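PDB 6SBF: MstE from Scytonema sp. PCC 10023, which is a monodomain class II terpene cyclase that assembles complex isoprenoid scaffolds, probably in the biosynthesis of merosterol-type compounds. Local coordinates for residues V167-A175 against R312-N320; G245-V255 against T265-R273. The protein carries 1 engineered substitution. All coordinates share one frame; numbering follows the deposited sequence.

Interaction 1 (V167-A175 against R312-N320); sequences VSFQGWCGA and RIPYPFDRN
P316 lies against two aromatic rings at once through CH-pi contacts. Its CB stands 3.7 Å from the centroid of the F169 ring and only 5° off the normal, while its CA comes to 3.5 Å from the centroid of the five-membered W172 ring. The pyrrolidine continues over the indole, CG reaching toward CZ2 and CH2. With CG set beside its own backbone N (chi1 -72°), W172 swings its ring back to the other segment. At the indole's far end, CZ2 meets I313 CG2. Near the surface, V167 CG1 touches the F317 ring edge at CD2, and S168 CB packs on F317 CB. The hydrogen bonds converge on two carbonyls. P316 O accepts W172 N at 3.1 Å (N-H...O 151°) and also G171 N, a weak bond strongly bent. W172 NE1 gives its N-H to P314 O at 2.8 Å, reaching it from above the carbonyl plane, which, with the P316 contact on its face, should restrict the indole's rotation. The bonds to P316 O join two type I turns, G171-G174 and Y315-D318. In this alpha6-alpha6 barrel protein the loop between helices 152-158 and 177-183 is fastened to the chain leaving strand 311-313. Helix 152-158 backs the aromatic side, I155 touching both F169 and W172, and W211 meets the indole ring. G171, without a side chain, brings its CA to 3.3 Å from D318 O, a CA-H...O contact. At the solvent side, one face of the R319 guanidinium lies over Q170 CB, 3.4 Å from NH2. Water 2 joins the same two side chains, donating to Q170 OE1 and accepting from R319 NH2 (2.8 Å) at the guanidinium edge; water 3 links A175 O with R319 O.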
loop_
_atom_site.group_PDB
_atom_site.type_symbol
_atom_site.label_atom_id
_atom_site.label_comp_id
_atom_site.label_asym_id
_atom_site.label_seq_id
_atom_site.Cartn_x
_atom_site.Cartn_y
_atom_site.Cartn_z
ATOM N N VAL A 167 -27.257 8.326 8.458
ATOM C CA VAL A 167 -25.981 9.007 8.072
ATOM C C VAL A 167 -25.506 8.482 6.671
ATOM O O VAL A 167 -25.662 7.284 6.299
ATOM C CB VAL A 167 -24.917 8.849 9.182
ATOM C CG1 VAL A 167 -23.492 8.851 8.652
ATOM C CG2 VAL A 167 -25.100 9.908 10.270
ATOM N N SER A 168 -24.956 9.355 5.830
ATOM C CA SER A 168 -24.463 9.020 4.457
ATOM C C SER A 168 -23.291 8.055 4.607
ATOM O O SER A 168 -22.428 8.302 5.450
ATOM C CB SER A 168 -24.031 10.239 3.718
ATOM O OG SER A 168 -23.402 9.890 2.459
ATOM N N PHE A 169 -23.243 7.032 3.765
ATOM C CA PHE A 169 -21.994 6.242 3.538
ATOM C C PHE A 169 -21.315 6.584 2.210
ATOM O O PHE A 169 -20.439 5.834 1.737
ATOM C CB PHE A 169 -22.273 4.752 3.674
ATOM C CG PHE A 169 -22.282 4.296 5.116
ATOM C CD1 PHE A 169 -23.078 4.869 6.085
ATOM C CD2 PHE A 169 -21.409 3.350 5.531
ATOM C CE1 PHE A 169 -23.043 4.406 7.396
ATOM C CE2 PHE A 169 -21.359 2.884 6.825
ATOM C CZ PHE A 169 -22.166 3.423 7.766
ATOM N N GLN A 170 -21.632 7.714 1.604
ATOM C CA GLN A 170 -21.117 8.066 0.254
ATOM C C GLN A 170 -19.618 8.354 0.299
ATOM O O GLN A 170 -18.977 8.321 -0.781
ATOM C CB GLN A 170 -21.905 9.240 -0.316
ATOM C CG GLN A 170 -23.306 8.805 -0.692
ATOM C CD GLN A 170 -23.258 7.549 -1.540
ATOM O OE1 GLN A 170 -22.702 7.523 -2.653
ATOM N NE2 GLN A 170 -23.858 6.496 -1.042
ATOM N N GLY A 171 -19.040 8.662 1.463
ATOM C CA GLY A 171 -17.579 8.740 1.610
ATOM C C GLY A 171 -16.934 7.371 1.459
ATOM O O GLY A 171 -16.088 7.189 0.558
ATOM N N TRP A 172 -17.364 6.425 2.283
ATOM C CA TRP A 172 -16.754 5.083 2.253
ATOM C C TRP A 172 -17.094 4.312 0.971
ATOM O O TRP A 172 -16.377 3.338 0.679
ATOM C CB TRP A 172 -17.243 4.307 3.457
ATOM C CG TRP A 172 -16.669 4.746 4.751
ATOM C CD1 TRP A 172 -15.800 5.770 4.991
ATOM C CD2 TRP A 172 -16.997 4.190 6.030
ATOM N NE1 TRP A 172 -15.552 5.860 6.336
ATOM C CE2 TRP A 172 -16.252 4.892 6.988
ATOM C CE3 TRP A 172 -17.801 3.135 6.415
ATOM C CZ2 TRP A 172 -16.281 4.571 8.335
ATOM C CZ3 TRP A 172 -17.848 2.838 7.750
ATOM C CH2 TRP A 172 -17.113 3.548 8.698
ATOM N N CYS A 173 -18.132 4.693 0.241
ATOM C CA CYS A 173 -18.674 3.922 -0.906
ATOM C C CYS A 173 -18.500 4.695 -2.216
ATOM O O CYS A 173 -19.056 4.269 -3.229
ATOM C CB CYS A 173 -20.115 3.493 -0.683
ATOM S SG CYS A 173 -20.300 2.508 0.813
ATOM N N GLY A 174 -17.721 5.750 -2.206
ATOM C CA GLY A 174 -17.354 6.465 -3.434
ATOM C C GLY A 174 -16.073 5.939 -4.021
ATOM O O GLY A 174 -15.300 5.235 -3.363
ATOM N N ALA A 175 -15.769 6.411 -5.223
ATOM C CA ALA A 175 -14.480 6.124 -5.851
ATOM C C ALA A 175 -13.355 6.637 -4.966
ATOM O O ALA A 175 -13.417 7.804 -4.515
ATOM C CB ALA A 175 -14.411 6.697 -7.230
ATOM N N ARG A 312 -6.276 6.164 8.051
ATOM C CA ARG A 312 -7.278 7.044 8.620
ATOM C C ARG A 312 -8.657 6.487 8.407
ATOM O O ARG A 312 -8.922 5.771 7.426
ATOM C CB ARG A 312 -6.924 8.422 8.193
ATOM C CG ARG A 312 -7.311 8.647 6.802
ATOM C CD ARG A 312 -6.536 9.953 6.502
ATOM N NE ARG A 312 -6.762 10.245 5.141
ATOM C CZ ARG A 312 -6.299 11.288 4.342
ATOM N NH1 ARG A 312 -6.727 11.280 3.106
ATOM N NH2 ARG A 312 -5.493 12.250 4.716
ATOM N N ILE A 313 -9.525 6.791 9.372
ATOM C CA ILE A 313 -10.920 6.368 9.321
ATOM C C ILE A 313 -11.741 7.641 9.188
ATOM O O ILE A 313 -12.134 8.268 10.173
ATOM C CB ILE A 313 -11.302 5.573 10.555
ATOM C CG1 ILE A 313 -10.316 4.418 10.803
ATOM C CG2 ILE A 313 -12.746 5.140 10.349
ATOM C CD1 ILE A 313 -10.070 3.456 9.599
ATOM N N PRO A 314 -12.075 8.078 7.943
ATOM C CA PRO A 314 -12.944 9.231 7.802
ATOM C C PRO A 314 -14.337 8.874 8.292
ATOM O O PRO A 314 -14.710 7.713 8.330
ATOM C CB PRO A 314 -12.995 9.483 6.296
ATOM C CG PRO A 314 -11.761 8.732 5.755
ATOM C CD PRO A 314 -11.726 7.507 6.642
ATOM N N TYR A 315 -15.107 9.902 8.624
ATOM C CA TYR A 315 -16.551 9.674 8.816
ATOM C C TYR A 315 -17.119 9.065 7.540
ATOM O O TYR A 315 -16.666 9.376 6.422
ATOM C CB TYR A 315 -17.256 10.982 9.170
ATOM C CG TYR A 315 -17.034 11.436 10.583
ATOM C CD1 TYR A 315 -15.965 12.236 10.921
ATOM C CD2 TYR A 315 -17.874 11.020 11.597
ATOM C CE1 TYR A 315 -15.730 12.638 12.225
ATOM C CE2 TYR A 315 -17.656 11.411 12.906
ATOM C CZ TYR A 315 -16.590 12.244 13.222
ATOM O OH TYR A 315 -16.379 12.645 14.517
ATOM N N PRO A 316 -18.138 8.191 7.656
ATOM C CA PRO A 316 -18.698 7.504 6.497
ATOM C C PRO A 316 -19.199 8.432 5.393
ATOM O O PRO A 316 -19.214 8.019 4.227
ATOM C CB PRO A 316 -19.802 6.560 6.995
ATOM C CG PRO A 316 -19.611 6.557 8.459
ATOM C CD PRO A 316 -18.772 7.737 8.901
ATOM N N PHE A 317 -19.573 9.665 5.742
ATOM C CA PHE A 317 -20.219 10.582 4.792
ATOM C C PHE A 317 -19.158 11.392 4.078
ATOM O O PHE A 317 -19.535 12.196 3.181
ATOM C CB PHE A 317 -21.183 11.518 5.561
ATOM C CG PHE A 317 -20.600 12.312 6.724
ATOM C CD1 PHE A 317 -19.742 13.380 6.491
ATOM C CD2 PHE A 317 -20.884 11.961 8.058
ATOM C CE1 PHE A 317 -19.185 14.086 7.561
ATOM C CE2 PHE A 317 -20.302 12.630 9.121
ATOM C CZ PHE A 317 -19.457 13.708 8.864
ATOM N N ASP A 318 -17.915 11.316 4.552
ATOM C CA ASP A 318 -16.869 12.287 4.161
ATOM C C ASP A 318 -16.222 11.884 2.828
ATOM O O ASP A 318 -15.417 10.961 2.822
ATOM C CB ASP A 318 -15.817 12.410 5.248
ATOM C CG ASP A 318 -14.909 13.599 4.979
ATOM O OD1 ASP A 318 -15.090 14.262 3.894
ATOM O OD2 ASP A 318 -13.983 13.818 5.811
ATOM N N ARG A 319 -16.574 12.540 1.722
ATOM C CA ARG A 319 -15.903 12.299 0.410
ATOM C C ARG A 319 -14.514 12.934 0.334
ATOM O O ARG A 319 -13.798 12.624 -0.630
ATOM C CB ARG A 319 -16.758 12.782 -0.736
ATOM C CG ARG A 319 -18.092 12.071 -0.866
ATOM C CD ARG A 319 -18.670 12.346 -2.241
ATOM N NE ARG A 319 -20.064 11.958 -2.446
ATOM C CZ ARG A 319 -21.090 12.505 -1.827
ATOM N NH1 ARG A 319 -20.901 13.471 -0.960
ATOM N NH2 ARG A 319 -22.306 12.078 -2.076
ATOM N N ASN A 320 -14.134 13.784 1.291
ATOM C CA ASN A 320 -12.958 14.651 1.119
ATOM C C ASN A 320 -12.040 14.622 2.345
ATOM O O ASN A 320 -11.810 15.655 2.976
ATOM C CB ASN A 320 -13.512 16.066 0.820
ATOM C CG ASN A 320 -14.210 16.174 -0.540
ATOM O OD1 ASN A 320 -13.599 15.910 -1.567
ATOM N ND2 ASN A 320 -15.475 16.567 -0.568
HETATM O O HOH W 1 -19.626 8.928 -3.280
HETATM O O HOH W 2 -22.609 10.029 -3.892
HETATM O O HOH W 3 -13.282 10.015 -2.465
#

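Interaction 2 (G245-V255 against T265-R273); sequences GLKRLCPQGFV and TFATAWCLR
F254 meets T268 through CB, near OG1, but its ring leads away: in one of its two conformers C250 SG lies over one face, a contact the second may not share, and the W294 ring meets it at about 50°. F266, W270 and R273 lie on a different side of helix 265-275, where W270 CD1 sits over a face of F266, F266 CE1 lies at the indole edge, and W270 CZ3 lies over one face of the R273 guanidinium, toward its rim. Across the contact, V255 N donates to T268 OG1 over 3.0 Å, almost straight at 176°. T268 OG1, held beside its own backbone N (chi1 -59°), donates a hydrogen bond to S264 O, while its CG2 branch points to G253 O, a buried carbonyl with no partner in the model. V255 spans one turn of the helix: CG1 meets A267 CB at 4.0 Å and CG2 meets C271 CB at 3.7 Å. C271 SG, anti to its backbone N, reaches G245 O at 3.3 Å, and L249 CD1 comes against T268 CG2. Successive helices 235-248 and 265-275 form an antiparallel pair, consistent with the helical hairpins from which an alpha6-alpha6 barrel is built.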
loop_
_atom_site.group_PDB
_atom_site.type_symbol
_atom_site.label_atom_id
_atom_site.label_comp_id
_atom_site.label_asym_id
_atom_site.label_seq_id
_atom_site.Cartn_x
_atom_site.Cartn_y
_atom_site.Cartn_z
ATOM N N GLY A 245 8.030 14.004 -6.096
ATOM C CA GLY A 245 8.755 13.110 -5.167
ATOM C C GLY A 245 10.118 13.664 -4.803
ATOM O O GLY A 245 10.560 13.563 -3.662
ATOM N N LEU A 246 10.804 14.212 -5.803
ATOM C CA LEU A 246 12.143 14.778 -5.568
ATOM C C LEU A 246 12.026 15.948 -4.563
ATOM O O LEU A 246 12.902 16.079 -3.693
ATOM C CB LEU A 246 12.714 15.224 -6.921
ATOM C CG LEU A 246 14.112 15.749 -6.853
ATOM C CD1 LEU A 246 15.082 14.681 -6.353
ATOM C CD2 LEU A 246 14.491 16.206 -8.238
ATOM N N LYS A 247 10.966 16.767 -4.670
ATOM C CA LYS A 247 10.697 17.889 -3.709
ATOM C C LYS A 247 10.390 17.350 -2.304
ATOM O O LYS A 247 10.787 17.935 -1.316
ATOM C CB LYS A 247 9.583 18.791 -4.278
ATOM C CG LYS A 247 9.379 20.105 -3.540
ATOM C CD LYS A 247 8.361 20.186 -2.412
ATOM C CE LYS A 247 8.209 21.615 -1.902
ATOM N NZ LYS A 247 8.026 21.700 -0.429
ATOM N N ARG A 248 9.643 16.262 -2.241
ATOM C CA ARG A 248 9.230 15.636 -0.969
ATOM C C ARG A 248 10.406 15.064 -0.189
ATOM O O ARG A 248 10.380 15.032 1.066
ATOM C CB ARG A 248 8.170 14.565 -1.161
ATOM C CG ARG A 248 6.813 15.041 -1.662
ATOM C CD ARG A 248 6.067 15.858 -0.637
ATOM N NE ARG A 248 5.704 15.030 0.517
ATOM C CZ ARG A 248 5.404 15.477 1.729
ATOM N NH1 ARG A 248 5.288 16.761 1.984
ATOM N NH2 ARG A 248 5.076 14.635 2.681
ATOM N N LEU A 249 11.399 14.559 -0.881
ATOM C CA LEU A 249 12.566 13.978 -0.214
ATOM C C LEU A 249 13.525 15.101 0.169
ATOM O O LEU A 249 13.941 15.898 -0.654
ATOM C CB LEU A 249 13.239 12.955 -1.106
ATOM C CG LEU A 249 14.063 11.970 -0.328
ATOM C CD1 LEU A 249 13.189 10.891 0.295
ATOM C CD2 LEU A 249 15.126 11.390 -1.162
ATOM N N CYS A 250 13.809 15.256 1.431
ATOM C CA CYS A 250 14.776 16.304 1.765
ATOM C C CYS A 250 16.169 15.735 1.541
ATOM O O CYS A 250 16.382 14.528 1.313
ATOM C CB CYS A 250 14.627 16.790 3.187
ATOM S SG CYS A 250 15.247 15.564 4.349
ATOM N N PRO A 251 17.163 16.632 1.609
ATOM C CA PRO A 251 18.552 16.242 1.353
ATOM C C PRO A 251 19.090 15.153 2.288
ATOM O O PRO A 251 19.957 14.387 1.878
ATOM C CB PRO A 251 19.321 17.563 1.486
ATOM C CG PRO A 251 18.287 18.611 1.169
ATOM C CD PRO A 251 16.990 18.083 1.759
ATOM N N GLN A 252 18.523 15.038 3.497
ATOM C CA GLN A 252 18.982 14.048 4.497
ATOM C C GLN A 252 18.453 12.644 4.159
ATOM O O GLN A 252 18.871 11.688 4.805
ATOM C CB GLN A 252 18.560 14.448 5.912
ATOM C CG GLN A 252 19.193 15.760 6.337
ATOM C CD GLN A 252 18.232 16.910 6.135
ATOM O OE1 GLN A 252 17.736 17.199 5.030
ATOM N NE2 GLN A 252 17.910 17.541 7.250
ATOM N N GLY A 253 17.545 12.513 3.198
ATOM C CA GLY A 253 17.156 11.217 2.649
ATOM C C GLY A 253 15.814 10.757 3.120
ATOM O O GLY A 253 15.523 9.565 2.981
ATOM N N PHE A 254 14.965 11.646 3.619
ATOM C CA PHE A 254 13.641 11.211 4.079
ATOM C C PHE A 254 12.550 12.181 3.636
ATOM O O PHE A 254 12.803 13.383 3.353
ATOM C CB PHE A 254 13.644 11.045 5.606
ATOM C CG PHE A 254 14.048 12.263 6.412
ATOM C CD1 PHE A 254 13.174 13.327 6.616
ATOM C CD2 PHE A 254 15.311 12.348 6.977
ATOM C CE1 PHE A 254 13.555 14.423 7.381
ATOM C CE2 PHE A 254 15.714 13.454 7.699
ATOM C CZ PHE A 254 14.829 14.490 7.891
ATOM N N VAL A 255 11.326 11.676 3.681
ATOM C CA VAL A 255 10.094 12.453 3.561
ATOM C C VAL A 255 9.680 12.829 4.964
ATOM O O VAL A 255 9.359 11.965 5.797
ATOM C CB VAL A 255 8.987 11.686 2.851
ATOM C CG1 VAL A 255 7.683 12.485 2.832
ATOM C CG2 VAL A 255 9.437 11.330 1.437
ATOM N N THR A 265 9.231 6.428 7.774
ATOM C CA THR A 265 9.742 5.260 7.062
ATOM C C THR A 265 8.789 4.840 5.959
ATOM O O THR A 265 9.261 4.531 4.829
ATOM C CB THR A 265 10.075 4.134 8.029
ATOM O OG1 THR A 265 8.963 3.911 8.870
ATOM C CG2 THR A 265 11.312 4.439 8.858
ATOM N N PHE A 266 7.500 4.836 6.195
ATOM C CA PHE A 266 6.482 4.441 5.202
ATOM C C PHE A 266 6.458 5.392 4.032
ATOM O O PHE A 266 6.462 4.958 2.853
ATOM C CB PHE A 266 5.119 4.288 5.880
ATOM C CG PHE A 266 3.975 3.822 5.032
ATOM C CD1 PHE A 266 3.882 2.485 4.658
ATOM C CD2 PHE A 266 2.949 4.668 4.671
ATOM C CE1 PHE A 266 2.779 2.048 3.936
ATOM C CE2 PHE A 266 1.832 4.256 4.008
ATOM C CZ PHE A 266 1.753 2.921 3.637
ATOM N N ALA A 267 6.378 6.690 4.292
ATOM C CA ALA A 267 6.260 7.676 3.214
ATOM C C ALA A 267 7.582 7.651 2.433
ATOM O O ALA A 267 7.553 7.870 1.217
ATOM C CB ALA A 267 5.929 9.054 3.761
ATOM N N THR A 268 8.712 7.513 3.096
ATOM C CA THR A 268 10.026 7.515 2.416
ATOM C C THR A 268 10.146 6.286 1.487
ATOM O O THR A 268 10.626 6.438 0.359
ATOM C CB THR A 268 11.189 7.582 3.403
ATOM O OG1 THR A 268 11.036 8.777 4.179
ATOM C CG2 THR A 268 12.526 7.588 2.744
ATOM N N ALA A 269 9.680 5.134 1.919
ATOM C CA ALA A 269 9.757 3.909 1.094
ATOM C C ALA A 269 8.871 4.089 -0.135
ATOM O O ALA A 269 9.309 3.742 -1.267
ATOM C CB ALA A 269 9.309 2.726 1.927
ATOM N N TRP A 270 7.680 4.654 0.021
ATOM C CA TRP A 270 6.840 4.872 -1.161
ATOM C C TRP A 270 7.474 5.933 -2.069
ATOM O O TRP A 270 7.367 5.798 -3.301
ATOM C CB TRP A 270 5.382 5.183 -0.764
ATOM C CG TRP A 270 4.619 3.931 -0.437
ATOM C CD1 TRP A 270 4.171 3.459 0.764
ATOM C CD2 TRP A 270 4.239 2.933 -1.412
ATOM N NE1 TRP A 270 3.532 2.263 0.604
ATOM C CE2 TRP A 270 3.589 1.893 -0.705
ATOM C CE3 TRP A 270 4.418 2.796 -2.778
ATOM C CZ2 TRP A 270 3.081 0.768 -1.372
ATOM C CZ3 TRP A 270 3.888 1.716 -3.427
ATOM C CH2 TRP A 270 3.261 0.714 -2.732
ATOM N N CYS A 271 8.065 6.983 -1.497
ATOM C CA CYS A 271 8.720 7.984 -2.348
ATOM C C CYS A 271 9.879 7.337 -3.118
ATOM O O CYS A 271 10.104 7.699 -4.293
ATOM C CB CYS A 271 9.161 9.150 -1.491
ATOM S SG CYS A 271 9.627 10.607 -2.408
ATOM N N LEU A 272 10.613 6.454 -2.492
ATOM C CA LEU A 272 11.739 5.748 -3.162
ATOM C C LEU A 272 11.178 4.966 -4.353
ATOM O O LEU A 272 11.785 5.039 -5.465
ATOM C CB LEU A 272 12.477 4.913 -2.142
ATOM C CG LEU A 272 13.603 4.039 -2.678
ATOM C CD1 LEU A 272 14.597 4.870 -3.466
ATOM C CD2 LEU A 272 14.271 3.274 -1.554
ATOM N N ARG A 273 10.056 4.274 -4.197
ATOM C CA ARG A 273 9.470 3.548 -5.328
ATOM C C ARG A 273 9.093 4.554 -6.444
ATOM O O ARG A 273 9.349 4.259 -7.624
ATOM C CB ARG A 273 8.232 2.785 -4.902
ATOM C CG ARG A 273 8.586 1.509 -4.239
ATOM C CD ARG A 273 7.383 0.623 -3.954
ATOM N NE ARG A 273 6.498 0.212 -5.063
ATOM C CZ ARG A 273 5.690 -0.858 -5.018
ATOM N NH1 ARG A 273 5.791 -1.742 -4.047
ATOM N NH2 ARG A 273 4.771 -1.047 -5.952
#

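How the interactions relate
Interaction 2 is a buried contact, nested along the chain inside the long loop that interaction 1 closes. Their centres lie 29 Å apart and their nearest atoms about 9 Å, without touching. Interaction 1 is partly buried and joins two mostly irregular segments distant in sequence; its chemistry is correspondingly mixed, with aromatic packing on proline and hydrogen bonds to backbone carbonyls inside, and water-bridged polar groups outside. Interaction 2 joins a helix end and its following loop to the next helix, segments ten residues apart, through apolar side chains and a single direct hydrogen bond. No helix or strand is common to both, although strand 311-313 follows helix 265-275 in the chain, after helix 282-298.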